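Long-range contacts in protein ElaA (Pseudomonas aeruginosa, PDB 1XEB), which probably transfers an acyl group, such as acetyl, from acyl-coenzyme A to an amine, as a GNAT-type N-acetyltransferase: residues L24-E32 against R80-R88; D41-L52 against Y63-R71. All coordinates share one frame; numbering follows the deposited sequence.

Contact 1 (L24-E32 against R80-R88); sequences LRTEVFVVE and RVVSSSAAR
E32, on the last turn of helix 15-32, meets R88, beyond the end of strand 76-83, in a salt bridge that uses one carboxylate oxygen. E32 OE2 lies 2.8 Å from R88 NH1 and 3.2 Å from R88 NH2, both nitrogens at the end of the guanidinium. NH1 arrives on the syn lone pair, whereas NH2 comes from above the carboxylate plane, the two flat groups being turned 62° apart. The same guanidinium holds the backbone carbonyl of S83 from its side: S83 O is 2.9 Å from R88 NE and 3.0 Å from R88 NH2. R88 NH2 thus donates to both acceptors, and the double grip on each fixes the rotation of the group. Between this pair and R25 and R80 the interface is mainly apolar. V82 turns its side chain to the helix; with CG2 anti to its backbone N, that branch reaches V28 CG2 at 3.4 Å, while CG1 meets L24 CD2 at 3.9 Å. The F29 ring presents its CZ edge to V81 O, 3.2 Å away. R25 and R80 cross at about a right angle, R80 CG lying over one face of the R25 guanidinium, the two guanidinium planes 86° apart. Their NE atoms share E39 OE2 in two salt bridges, and R25 NH2 has a further carboxylate in D44. The chemistry implies an apolar helix-on-sheet centre closed at both ends by arginines whose charges are met by acids, E39 probably offsetting the closeness of R25 and R80.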
ATOM      1  N   LEU A  24      -7.474  -0.014  10.204  1.00 25.61           N
ATOM      2  CA  LEU A  24      -6.060  -0.349  10.381  1.00 24.84           C
ATOM      3  C   LEU A  24      -5.207   0.831   9.915  1.00 24.64           C
ATOM      4  O   LEU A  24      -4.233   1.232  10.570  1.00 24.17           O
ATOM      5  CB  LEU A  24      -5.704  -1.598   9.573  1.00 23.56           C
ATOM      6  CG  LEU A  24      -4.221  -1.997   9.588  1.00 25.13           C
ATOM      7  CD1 LEU A  24      -3.735  -2.181  11.018  1.00 24.43           C
ATOM      8  CD2 LEU A  24      -4.034  -3.276   8.788  1.00 23.24           C
ATOM      9  N   ARG A  25      -5.605   1.403   8.785  1.00 24.21           N
ATOM     10  CA  ARG A  25      -4.889   2.533   8.203  1.00 21.14           C
ATOM     11  C   ARG A  25      -4.887   3.745   9.125  1.00 19.63           C
ATOM     12  O   ARG A  25      -3.867   4.442   9.263  1.00 18.56           O
ATOM     13  CB  ARG A  25      -5.504   2.875   6.842  1.00 17.15           C
ATOM     14  CG  ARG A  25      -4.972   2.004   5.718  1.00 16.01           C
ATOM     15  CD  ARG A  25      -5.829   2.079   4.467  1.00 18.83           C
ATOM     16  NE  ARG A  25      -6.235   3.444   4.120  1.00 19.43           N
ATOM     17  CZ  ARG A  25      -6.955   3.727   3.048  1.00 20.60           C
ATOM     18  NH1 ARG A  25      -7.310   4.985   2.780  1.00 20.62           N
ATOM     19  NH2 ARG A  25      -7.308   2.740   2.233  1.00 17.62           N
ATOM     20  N   THR A  26      -6.021   3.980   9.773  1.00 18.15           N
ATOM     21  CA  THR A  26      -6.152   5.109  10.675  1.00 19.96           C
ATOM     22  C   THR A  26      -5.315   4.873  11.919  1.00 21.37           C
ATOM     23  O   THR A  26      -4.631   5.781  12.423  1.00 21.63           O
ATOM     24  CB  THR A  26      -7.615   5.310  11.109  1.00 20.70           C
ATOM     25  OG1 THR A  26      -8.423   5.602   9.966  1.00 20.86           O
ATOM     26  CG2 THR A  26      -7.715   6.448  12.090  1.00 22.42           C
ATOM     27  N   GLU A  27      -5.373   3.643  12.414  1.00 22.42           N
ATOM     28  CA  GLU A  27      -4.632   3.292  13.612  1.00 22.39           C
ATOM     29  C   GLU A  27      -3.143   3.553  13.447  1.00 22.73           C
ATOM     30  O   GLU A  27      -2.501   4.070  14.352  1.00 22.62           O
ATOM     31  CB  GLU A  27      -4.876   1.830  13.955  1.00 23.67           C
ATOM     32  CG  GLU A  27      -4.055   1.305  15.125  1.00 23.60           C
ATOM     33  CD  GLU A  27      -4.387  -0.143  15.421  1.00 26.48           C
ATOM     34  OE1 GLU A  27      -5.430  -0.388  16.072  1.00 27.76           O
ATOM     35  OE2 GLU A  27      -3.618  -1.033  14.978  1.00 28.10           O
ATOM     36  N   VAL A  28      -2.597   3.204  12.284  1.00 24.05           N
ATOM     37  CA  VAL A  28      -1.177   3.407  12.039  1.00 23.03           C
ATOM     38  C   VAL A  28      -0.786   4.779  11.491  1.00 23.60           C
ATOM     39  O   VAL A  28       0.037   5.450  12.090  1.00 26.15           O
ATOM     40  CB  VAL A  28      -0.627   2.308  11.121  1.00 23.64           C
ATOM     41  CG1 VAL A  28       0.847   2.547  10.818  1.00 18.62           C
ATOM     42  CG2 VAL A  28      -0.805   0.956  11.813  1.00 25.61           C
ATOM     43  N   PHE A  29      -1.365   5.200  10.371  1.00 22.83           N
ATOM     44  CA  PHE A  29      -1.017   6.499   9.782  1.00 21.46           C
ATOM     45  C   PHE A  29      -1.549   7.707  10.542  1.00 20.48           C
ATOM     46  O   PHE A  29      -0.906   8.753  10.549  1.00 21.85           O
ATOM     47  CB  PHE A  29      -1.471   6.568   8.316  1.00 20.01           C
ATOM     48  CG  PHE A  29      -0.857   5.513   7.452  1.00 21.17           C
ATOM     49  CD1 PHE A  29      -1.652   4.697   6.658  1.00 19.28           C
ATOM     50  CD2 PHE A  29       0.516   5.290   7.483  1.00 19.24           C
ATOM     51  CE1 PHE A  29      -1.100   3.666   5.913  1.00 21.59           C
ATOM     52  CE2 PHE A  29       1.079   4.266   6.745  1.00 23.02           C
ATOM     53  CZ  PHE A  29       0.271   3.444   5.956  1.00 22.67           C
ATOM     54  N   VAL A  30      -2.708   7.581  11.180  1.00 19.16           N
ATOM     55  CA  VAL A  30      -3.239   8.705  11.940  1.00 20.39           C
ATOM     56  C   VAL A  30      -2.827   8.668  13.411  1.00 21.96           C
ATOM     57  O   VAL A  30      -2.153   9.568  13.896  1.00 22.48           O
ATOM     58  CB  VAL A  30      -4.777   8.768  11.888  1.00 21.74           C
ATOM     59  CG1 VAL A  30      -5.277   9.926  12.743  1.00 21.43           C
ATOM     60  CG2 VAL A  30      -5.244   8.937  10.470  1.00 20.65           C
ATOM     61  N   VAL A  31      -3.207   7.615  14.121  1.00 24.58           N
ATOM     62  CA  VAL A  31      -2.902   7.546  15.545  1.00 25.51           C
ATOM     63  C   VAL A  31      -1.467   7.304  15.981  1.00 28.08           C
ATOM     64  O   VAL A  31      -0.829   8.189  16.548  1.00 28.97           O
ATOM     65  CB  VAL A  31      -3.787   6.507  16.250  1.00 26.92           C
ATOM     66  CG1 VAL A  31      -3.519   6.538  17.775  1.00 26.64           C
ATOM     67  CG2 VAL A  31      -5.248   6.796  15.955  1.00 23.69           C
ATOM     68  N   GLU A  32      -0.940   6.114  15.740  1.00 30.74           N
ATOM     69  CA  GLU A  32       0.413   5.870  16.199  1.00 32.56           C
ATOM     70  C   GLU A  32       1.441   6.801  15.573  1.00 33.19           C
ATOM     71  O   GLU A  32       2.482   7.072  16.175  1.00 35.08           O
ATOM     72  CB  GLU A  32       0.795   4.398  16.016  1.00 33.96           C
ATOM     73  CG  GLU A  32       1.217   3.966  14.644  1.00 38.85           C
ATOM     74  CD  GLU A  32       1.753   2.542  14.659  1.00 40.80           C
ATOM     75  OE1 GLU A  32       0.979   1.633  15.041  1.00 42.28           O
ATOM     76  OE2 GLU A  32       2.942   2.335  14.304  1.00 41.92           O
ATOM     77  N   ARG A  80      -0.410   3.174   1.022  1.00 19.89           N
ATOM     78  CA  ARG A  80      -1.047   2.776   2.271  1.00 20.86           C
ATOM     79  C   ARG A  80      -0.522   1.418   2.762  1.00 21.50           C
ATOM     80  O   ARG A  80      -1.285   0.575   3.248  1.00 19.11           O
ATOM     81  CB  ARG A  80      -2.559   2.737   2.081  1.00 21.29           C
ATOM     82  CG  ARG A  80      -3.185   4.101   1.839  1.00 21.42           C
ATOM     83  CD  ARG A  80      -3.043   4.960   3.073  1.00 22.26           C
ATOM     84  NE  ARG A  80      -3.939   6.121   3.097  1.00 23.95           N
ATOM     85  CZ  ARG A  80      -3.748   7.246   2.423  1.00 21.90           C
ATOM     86  NH1 ARG A  80      -4.629   8.237   2.528  1.00 23.89           N
ATOM     87  NH2 ARG A  80      -2.684   7.385   1.648  1.00 21.43           N
ATOM     88  N   VAL A  81       0.786   1.215   2.613  1.00 21.94           N
ATOM     89  CA  VAL A  81       1.432  -0.025   3.032  1.00 24.38           C
ATOM     90  C   VAL A  81       1.481  -0.010   4.554  1.00 24.69           C
ATOM     91  O   VAL A  81       2.086   0.881   5.159  1.00 24.83           O
ATOM     92  CB  VAL A  81       2.864  -0.144   2.445  1.00 24.67           C
ATOM     93  CG1 VAL A  81       3.574  -1.354   3.044  1.00 23.83           C
ATOM     94  CG2 VAL A  81       2.790  -0.288   0.926  1.00 21.62           C
ATOM     95  N   VAL A  82       0.832  -0.994   5.168  1.00 24.37           N
ATOM     96  CA  VAL A  82       0.751  -1.036   6.623  1.00 25.84           C
ATOM     97  C   VAL A  82       0.670  -2.452   7.185  1.00 27.07           C
ATOM     98  O   VAL A  82       0.187  -3.381   6.539  1.00 25.91           O
ATOM     99  CB  VAL A  82      -0.497  -0.222   7.108  1.00 25.23           C
ATOM    100  CG1 VAL A  82      -1.784  -0.913   6.666  1.00 24.00           C
ATOM    101  CG2 VAL A  82      -0.491  -0.069   8.609  1.00 24.92           C
ATOM    102  N   SER A  83       1.144  -2.606   8.407  1.00 27.48           N
ATOM    103  CA  SER A  83       1.099  -3.893   9.063  1.00 28.15           C
ATOM    104  C   SER A  83       0.808  -3.567  10.514  1.00 27.92           C
ATOM    105  O   SER A  83       1.343  -2.600  11.045  1.00 26.44           O
ATOM    106  CB  SER A  83       2.448  -4.608   8.927  1.00 28.29           C
ATOM    107  OG  SER A  83       3.424  -4.009   9.764  1.00 30.88           O
ATOM    108  N   SER A  84      -0.051  -4.358  11.150  1.00 30.43           N
ATOM    109  CA  SER A  84      -0.397  -4.125  12.554  1.00 32.77           C
ATOM    110  C   SER A  84       0.836  -4.173  13.460  1.00 32.45           C
ATOM    111  O   SER A  84       1.694  -5.055  13.330  1.00 32.22           O
ATOM    112  CB  SER A  84      -1.420  -5.156  13.028  1.00 33.22           C
ATOM    113  OG  SER A  84      -1.805  -4.881  14.365  1.00 36.40           O
ATOM    114  N   SER A  85       0.919  -3.228  14.386  1.00 33.74           N
ATOM    115  CA  SER A  85       2.075  -3.169  15.284  1.00 35.64           C
ATOM    116  C   SER A  85       2.356  -4.480  16.011  1.00 35.23           C
ATOM    117  O   SER A  85       3.503  -4.804  16.274  1.00 36.86           O
ATOM    118  CB  SER A  85       1.904  -2.049  16.320  1.00 34.77           C
ATOM    119  OG  SER A  85       0.835  -2.322  17.216  1.00 34.76           O
ATOM    120  N   ALA A  86       1.311  -5.232  16.324  1.00 36.13           N
ATOM    121  CA  ALA A  86       1.467  -6.488  17.047  1.00 38.31           C
ATOM    122  C   ALA A  86       2.085  -7.606  16.216  1.00 39.28           C
ATOM    123  O   ALA A  86       2.670  -8.547  16.764  1.00 39.72           O
ATOM    124  CB  ALA A  86       0.116  -6.941  17.590  1.00 37.85           C
ATOM    125  N   ALA A  87       1.954  -7.498  14.897  1.00 38.19           N
ATOM    126  CA  ALA A  87       2.486  -8.506  13.995  1.00 36.66           C
ATOM    127  C   ALA A  87       3.722  -8.024  13.234  1.00 36.64           C
ATOM    128  O   ALA A  87       3.997  -8.482  12.130  1.00 38.06           O
ATOM    129  CB  ALA A  87       1.402  -8.914  13.023  1.00 36.16           C
ATOM    130  N   ARG A  88       4.482  -7.113  13.823  1.00 36.36           N
ATOM    131  CA  ARG A  88       5.655  -6.582  13.144  1.00 37.81           C
ATOM    132  C   ARG A  88       6.975  -7.262  13.449  1.00 38.07           C
ATOM    133  O   ARG A  88       7.117  -7.960  14.451  1.00 37.24           O
ATOM    134  CB  ARG A  88       5.797  -5.090  13.429  1.00 39.73           C
ATOM    135  CG  ARG A  88       4.725  -4.254  12.788  1.00 42.07           C
ATOM    136  CD  ARG A  88       4.888  -2.793  13.132  1.00 44.44           C
ATOM    137  NE  ARG A  88       3.780  -2.022  12.586  1.00 48.16           N
ATOM    138  CZ  ARG A  88       3.496  -0.773  12.930  1.00 48.89           C
ATOM    139  NH1 ARG A  88       4.243  -0.142  13.829  1.00 48.82           N
ATOM    140  NH2 ARG A  88       2.456  -0.164  12.379  1.00 51.08           N
TER

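Contact 2 (D41-L52 against Y63-R71); sequences DGLDLVGDTHHL and YLRLLDPVR
The hairpin of strands 50-56 and 59-67 supplies this contact, together with the loops into its first strand and out of its second. H50 and L66 form an antiparallel hydrogen-bonded pair, as do L52 and L64, with the non-hydrogen-bonded pair H51-R65 between them; L52 N to L64 O measures 2.9 Å. On the face of H51 and R65, H51 and Y63 run side by side and touch rim to rim, H51 ND1 lying 2.6 Å from Y63 OH in a hydrogen bond whose donor could be either. H51 NE2 donates in its ring plane to a lone pair of D44 O, 3.1 Å away, so both ring nitrogens are engaged and the rotation of the imidazole is fixed. R65 leaves the strand extended and bends at chi3 (67°), which brings its guanidinium end-on to D41: NH1 to OD2 2.9 Å and NH2 to OD1 3.2 Å, each oxygen using its syn lone pair, the carboxylate and guanidinium planes 10° apart. D44 OD2 adds a weak bond to NH1, though its stronger partner is R25. A type II' turn from V46 to T49 presents D48 N to D68 OD1 at 2.7 Å, while D68 OD2 accepts R71 N at 3.0 Å. An antiparallel ladder flanked by an Asx motif at D68 and a D41-D44-R65 salt-bridge network lies in the antiparallel, N-terminal part of the GNAT-fold sheet, both strands interior.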
ATOM      1  N   ASP A  41      -9.177   9.271   1.703  1.00 22.50           N
ATOM      2  CA  ASP A  41      -8.873  10.172   0.603  1.00 22.92           C
ATOM      3  C   ASP A  41      -9.618  10.073  -0.719  1.00 23.18           C
ATOM      4  O   ASP A  41      -9.203  10.697  -1.689  1.00 25.29           O
ATOM      5  CB  ASP A  41      -7.355  10.140   0.331  1.00 22.31           C
ATOM      6  CG  ASP A  41      -6.881   8.828  -0.304  1.00 21.67           C
ATOM      7  OD1 ASP A  41      -5.707   8.769  -0.728  1.00 25.29           O
ATOM      8  OD2 ASP A  41      -7.659   7.859  -0.389  1.00 21.53           O
ATOM      9  N   GLY A  42     -10.696   9.303  -0.784  1.00 23.98           N
ATOM     10  CA  GLY A  42     -11.436   9.208  -2.037  1.00 21.73           C
ATOM     11  C   GLY A  42     -10.879   8.335  -3.160  1.00 22.14           C
ATOM     12  O   GLY A  42     -11.516   8.203  -4.210  1.00 22.49           O
ATOM     13  N   LEU A  43      -9.710   7.726  -2.979  1.00 21.40           N
ATOM     14  CA  LEU A  43      -9.161   6.887  -4.051  1.00 20.29           C
ATOM     15  C   LEU A  43      -9.441   5.411  -3.809  1.00 20.56           C
ATOM     16  O   LEU A  43      -9.013   4.543  -4.593  1.00 19.27           O
ATOM     17  CB  LEU A  43      -7.656   7.103  -4.173  1.00 20.28           C
ATOM     18  CG  LEU A  43      -7.245   8.550  -4.414  1.00 22.89           C
ATOM     19  CD1 LEU A  43      -5.737   8.668  -4.308  1.00 23.87           C
ATOM     20  CD2 LEU A  43      -7.744   9.009  -5.788  1.00 23.07           C
ATOM     21  N   ASP A  44     -10.184   5.131  -2.743  1.00 20.78           N
ATOM     22  CA  ASP A  44     -10.499   3.764  -2.362  1.00 21.60           C
ATOM     23  C   ASP A  44     -11.589   3.065  -3.142  1.00 22.68           C
ATOM     24  O   ASP A  44     -11.484   1.867  -3.385  1.00 23.72           O
ATOM     25  CB  ASP A  44     -10.838   3.698  -0.877  1.00 24.23           C
ATOM     26  CG  ASP A  44      -9.632   3.931   0.006  1.00 26.41           C
ATOM     27  OD1 ASP A  44      -9.595   4.947   0.733  1.00 27.32           O
ATOM     28  OD2 ASP A  44      -8.710   3.092  -0.020  1.00 30.52           O
ATOM     29  N   LEU A  45     -12.631   3.787  -3.540  1.00 23.85           N
ATOM     30  CA  LEU A  45     -13.732   3.157  -4.285  1.00 24.72           C
ATOM     31  C   LEU A  45     -13.925   3.712  -5.701  1.00 24.47           C
ATOM     32  O   LEU A  45     -15.040   4.053  -6.085  1.00 26.57           O
ATOM     33  CB  LEU A  45     -15.049   3.308  -3.512  1.00 22.26           C
ATOM     34  CG  LEU A  45     -14.995   3.148  -1.994  1.00 25.32           C
ATOM     35  CD1 LEU A  45     -16.394   3.416  -1.421  1.00 24.21           C
ATOM     36  CD2 LEU A  45     -14.499   1.746  -1.620  1.00 21.15           C
ATOM     37  N   VAL A  46     -12.850   3.807  -6.470  1.00 25.15           N
ATOM     38  CA  VAL A  46     -12.954   4.320  -7.835  1.00 24.53           C
ATOM     39  C   VAL A  46     -12.141   3.475  -8.794  1.00 25.31           C
ATOM     40  O   VAL A  46     -11.234   2.760  -8.367  1.00 24.83           O
ATOM     41  CB  VAL A  46     -12.444   5.772  -7.938  1.00 24.32           C
ATOM     42  CG1 VAL A  46     -13.369   6.708  -7.158  1.00 18.55           C
ATOM     43  CG2 VAL A  46     -10.992   5.844  -7.420  1.00 24.92           C
ATOM     44  N   GLY A  47     -12.465   3.585 -10.085  1.00 26.10           N
ATOM     45  CA  GLY A  47     -11.778   2.837 -11.125  1.00 25.52           C
ATOM     46  C   GLY A  47     -11.574   1.381 -10.752  1.00 27.06           C
ATOM     47  O   GLY A  47     -12.536   0.667 -10.445  1.00 27.14           O
ATOM     48  N   ASP A  48     -10.321   0.936 -10.779  1.00 26.14           N
ATOM     49  CA  ASP A  48     -10.013  -0.439 -10.433  1.00 27.62           C
ATOM     50  C   ASP A  48      -9.098  -0.550  -9.206  1.00 27.49           C
ATOM     51  O   ASP A  48      -8.310  -1.492  -9.082  1.00 27.92           O
ATOM     52  CB  ASP A  48      -9.388  -1.171 -11.630  1.00 29.82           C
ATOM     53  CG  ASP A  48     -10.396  -1.439 -12.754  1.00 32.33           C
ATOM     54  OD1 ASP A  48     -11.505  -1.956 -12.473  1.00 30.86           O
ATOM     55  OD2 ASP A  48     -10.066  -1.142 -13.920  1.00 31.82           O
ATOM     56  N   THR A  49      -9.198   0.400  -8.291  1.00 24.29           N
ATOM     57  CA  THR A  49      -8.369   0.312  -7.108  1.00 25.76           C
ATOM     58  C   THR A  49      -8.539  -1.059  -6.438  1.00 26.89           C
ATOM     59  O   THR A  49      -9.670  -1.502  -6.171  1.00 26.43           O
ATOM     60  CB  THR A  49      -8.742   1.369  -6.093  1.00 24.23           C
ATOM     61  OG1 THR A  49      -8.547   2.662  -6.658  1.00 24.15           O
ATOM     62  CG2 THR A  49      -7.891   1.226  -4.863  1.00 25.06           C
ATOM     63  N   HIS A  50      -7.431  -1.745  -6.177  1.00 24.68           N
ATOM     64  CA  HIS A  50      -7.532  -3.031  -5.499  1.00 24.64           C
ATOM     65  C   HIS A  50      -7.077  -2.911  -4.054  1.00 24.38           C
ATOM     66  O   HIS A  50      -6.435  -1.930  -3.675  1.00 24.35           O
ATOM     67  CB  HIS A  50      -6.729  -4.114  -6.233  1.00 24.51           C
ATOM     68  CG  HIS A  50      -7.475  -4.738  -7.370  1.00 24.10           C
ATOM     69  ND1 HIS A  50      -7.888  -4.022  -8.469  1.00 24.10           N
ATOM     70  CD2 HIS A  50      -7.924  -6.003  -7.558  1.00 25.02           C
ATOM     71  CE1 HIS A  50      -8.560  -4.816  -9.286  1.00 24.85           C
ATOM     72  NE2 HIS A  50      -8.597  -6.023  -8.754  1.00 23.68           N
ATOM     73  N   HIS A  51      -7.436  -3.907  -3.247  1.00 23.67           N
ATOM     74  CA  HIS A  51      -7.071  -3.917  -1.842  1.00 23.23           C
ATOM     75  C   HIS A  51      -6.507  -5.284  -1.435  1.00 25.22           C
ATOM     76  O   HIS A  51      -7.215  -6.301  -1.450  1.00 27.16           O
ATOM     77  CB  HIS A  51      -8.298  -3.557  -0.998  1.00 22.62           C
ATOM     78  CG  HIS A  51      -8.898  -2.229  -1.354  1.00 22.15           C
ATOM     79  ND1 HIS A  51      -8.574  -1.060  -0.696  1.00 20.69           N
ATOM     80  CD2 HIS A  51      -9.751  -1.877  -2.349  1.00 19.85           C
ATOM     81  CE1 HIS A  51      -9.196  -0.047  -1.275  1.00 20.75           C
ATOM     82  NE2 HIS A  51      -9.915  -0.517  -2.281  1.00 19.63           N
ATOM     83  N   LEU A  52      -5.222  -5.300  -1.085  1.00 23.84           N
ATOM     84  CA  LEU A  52      -4.551  -6.516  -0.667  1.00 24.70           C
ATOM     85  C   LEU A  52      -4.661  -6.611   0.845  1.00 25.80           C
ATOM     86  O   LEU A  52      -4.302  -5.683   1.564  1.00 25.85           O
ATOM     87  CB  LEU A  52      -3.080  -6.491  -1.084  1.00 24.43           C
ATOM     88  CG  LEU A  52      -2.303  -7.739  -0.668  1.00 24.16           C
ATOM     89  CD1 LEU A  52      -2.777  -8.918  -1.497  1.00 22.27           C
ATOM     90  CD2 LEU A  52      -0.813  -7.514  -0.847  1.00 25.78           C
ATOM     91  N   TYR A  63      -2.014  -4.749   5.204  1.00 25.20           N
ATOM     92  CA  TYR A  63      -2.763  -4.201   4.093  1.00 23.91           C
ATOM     93  C   TYR A  63      -1.923  -3.306   3.198  1.00 22.89           C
ATOM     94  O   TYR A  63      -0.913  -2.746   3.618  1.00 20.48           O
ATOM     95  CB  TYR A  63      -3.925  -3.375   4.646  1.00 25.38           C
ATOM     96  CG  TYR A  63      -4.642  -2.528   3.621  1.00 25.23           C
ATOM     97  CD1 TYR A  63      -5.737  -3.025   2.919  1.00 24.17           C
ATOM     98  CD2 TYR A  63      -4.206  -1.241   3.334  1.00 23.38           C
ATOM     99  CE1 TYR A  63      -6.382  -2.255   1.956  1.00 25.80           C
ATOM    100  CE2 TYR A  63      -4.837  -0.468   2.369  1.00 26.10           C
ATOM    101  CZ  TYR A  63      -5.928  -0.975   1.684  1.00 26.55           C
ATOM    102  OH  TYR A  63      -6.578  -0.197   0.746  1.00 28.48           O
ATOM    103  N   LEU A  64      -2.338  -3.213   1.944  1.00 21.76           N
ATOM    104  CA  LEU A  64      -1.728  -2.306   0.992  1.00 24.06           C
ATOM    105  C   LEU A  64      -2.748  -2.086  -0.131  1.00 24.74           C
ATOM    106  O   LEU A  64      -3.566  -2.961  -0.453  1.00 23.27           O
ATOM    107  CB  LEU A  64      -0.373  -2.812   0.462  1.00 23.81           C
ATOM    108  CG  LEU A  64      -0.201  -3.824  -0.667  1.00 27.39           C
ATOM    109  CD1 LEU A  64      -0.774  -3.294  -1.986  1.00 26.57           C
ATOM    110  CD2 LEU A  64       1.290  -4.100  -0.809  1.00 27.92           C
ATOM    111  N   ARG A  65      -2.707  -0.889  -0.696  1.00 24.22           N
ATOM    112  CA  ARG A  65      -3.620  -0.504  -1.752  1.00 23.10           C
ATOM    113  C   ARG A  65      -2.930  -0.346  -3.108  1.00 22.31           C
ATOM    114  O   ARG A  65      -1.801   0.155  -3.203  1.00 19.32           O
ATOM    115  CB  ARG A  65      -4.301   0.812  -1.366  1.00 22.85           C
ATOM    116  CG  ARG A  65      -5.257   1.347  -2.408  1.00 23.75           C
ATOM    117  CD  ARG A  65      -5.913   2.630  -1.935  1.00 22.90           C
ATOM    118  NE  ARG A  65      -4.965   3.737  -1.820  1.00 18.54           N
ATOM    119  CZ  ARG A  65      -5.311   4.968  -1.452  1.00 21.13           C
ATOM    120  NH1 ARG A  65      -6.583   5.240  -1.162  1.00 17.47           N
ATOM    121  NH2 ARG A  65      -4.390   5.928  -1.377  1.00 18.96           N
ATOM    122  N   LEU A  66      -3.634  -0.777  -4.148  1.00 21.57           N
ATOM    123  CA  LEU A  66      -3.160  -0.677  -5.512  1.00 23.61           C
ATOM    124  C   LEU A  66      -4.090   0.237  -6.335  1.00 24.12           C
ATOM    125  O   LEU A  66      -5.276  -0.051  -6.494  1.00 24.93           O
ATOM    126  CB  LEU A  66      -3.095  -2.080  -6.136  1.00 21.50           C
ATOM    127  CG  LEU A  66      -2.060  -2.984  -5.459  1.00 23.88           C
ATOM    128  CD1 LEU A  66      -2.525  -4.427  -5.427  1.00 23.51           C
ATOM    129  CD2 LEU A  66      -0.760  -2.865  -6.183  1.00 22.91           C
ATOM    130  N   LEU A  67      -3.555   1.345  -6.845  1.00 24.72           N
ATOM    131  CA  LEU A  67      -4.346   2.255  -7.680  1.00 25.40           C
ATOM    132  C   LEU A  67      -4.092   1.896  -9.155  1.00 25.78           C
ATOM    133  O   LEU A  67      -2.936   1.698  -9.550  1.00 26.44           O
ATOM    134  CB  LEU A  67      -3.939   3.704  -7.405  1.00 24.62           C
ATOM    135  CG  LEU A  67      -4.331   4.345  -6.065  1.00 25.24           C
ATOM    136  CD1 LEU A  67      -4.031   3.405  -4.938  1.00 29.03           C
ATOM    137  CD2 LEU A  67      -3.577   5.657  -5.868  1.00 23.36           C
ATOM    138  N   ASP A  68      -5.151   1.803  -9.963  1.00 25.19           N
ATOM    139  CA  ASP A  68      -4.999   1.441 -11.377  1.00 24.90           C
ATOM    140  C   ASP A  68      -4.299   2.500 -12.221  1.00 26.55           C
ATOM    141  O   ASP A  68      -4.409   3.703 -11.964  1.00 25.02           O
ATOM    142  CB  ASP A  68      -6.350   1.081 -12.028  1.00 25.39           C
ATOM    143  CG  ASP A  68      -7.256   2.279 -12.232  1.00 26.21           C
ATOM    144  OD1 ASP A  68      -8.210   2.422 -11.442  1.00 30.23           O
ATOM    145  OD2 ASP A  68      -7.029   3.073 -13.179  1.00 27.69           O
ATOM    146  N   PRO A  69      -3.585   2.053 -13.264  1.00 27.21           N
ATOM    147  CA  PRO A  69      -2.827   2.897 -14.184  1.00 27.89           C
ATOM    148  C   PRO A  69      -3.552   3.924 -15.052  1.00 28.45           C
ATOM    149  O   PRO A  69      -3.020   5.021 -15.247  1.00 27.81           O
ATOM    150  CB  PRO A  69      -2.025   1.875 -14.995  1.00 28.20           C
ATOM    151  CG  PRO A  69      -2.922   0.702 -15.034  1.00 29.51           C
ATOM    152  CD  PRO A  69      -3.438   0.631 -13.623  1.00 28.26           C
ATOM    153  N   VAL A  70      -4.742   3.622 -15.577  1.00 28.50           N
ATOM    154  CA  VAL A  70      -5.391   4.640 -16.405  1.00 26.56           C
ATOM    155  C   VAL A  70      -5.721   5.881 -15.569  1.00 26.90           C
ATOM    156  O   VAL A  70      -5.684   6.997 -16.073  1.00 23.77           O
ATOM    157  CB  VAL A  70      -6.672   4.121 -17.113  1.00 27.92           C
ATOM    158  CG1 VAL A  70      -6.631   2.614 -17.228  1.00 26.52           C
ATOM    159  CG2 VAL A  70      -7.924   4.632 -16.418  1.00 29.00           C
ATOM    160  N   ARG A  71      -6.021   5.689 -14.283  1.00 26.70           N
ATOM    161  CA  ARG A  71      -6.321   6.820 -13.409  1.00 25.58           C
ATOM    162  C   ARG A  71      -5.062   7.471 -12.843  1.00 25.43           C
ATOM    163  O   ARG A  71      -5.131   8.500 -12.168  1.00 24.87           O
ATOM    164  CB  ARG A  71      -7.237   6.383 -12.266  1.00 29.10           C
ATOM    165  CG  ARG A  71      -8.671   6.855 -12.450  1.00 31.74           C
ATOM    166  CD  ARG A  71      -9.667   5.881 -11.883  1.00 34.61           C
ATOM    167  NE  ARG A  71     -11.035   6.387 -12.011  1.00 40.04           N
ATOM    168  CZ  ARG A  71     -11.499   7.475 -11.398  1.00 41.54           C
ATOM    169  NH1 ARG A  71     -12.756   7.851 -11.580  1.00 44.55           N
ATOM    170  NH2 ARG A  71     -10.717   8.189 -10.596  1.00 41.29           N
TER

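From the N terminus, helix 15-32 comes first, followed by the loop through 41-49, the hairpin of strands 50-56 and 59-67, and then strand 76-83. Contact 1 closes the long loop from the helix to strand 76-83; contact 2 closes the short hairpin loop and is nested within it. Their centres are about 18 Å apart, yet they touch directly. R25 NH2 of the helix reaches D44 OD2 of the loop at 2.7 Å, a salt bridge, while V82 and Y63 are joined by a backbone hydrogen bond between neighbouring strands. Together they bind helix, loop and three consecutive strands of one sheet in the GNAT domain.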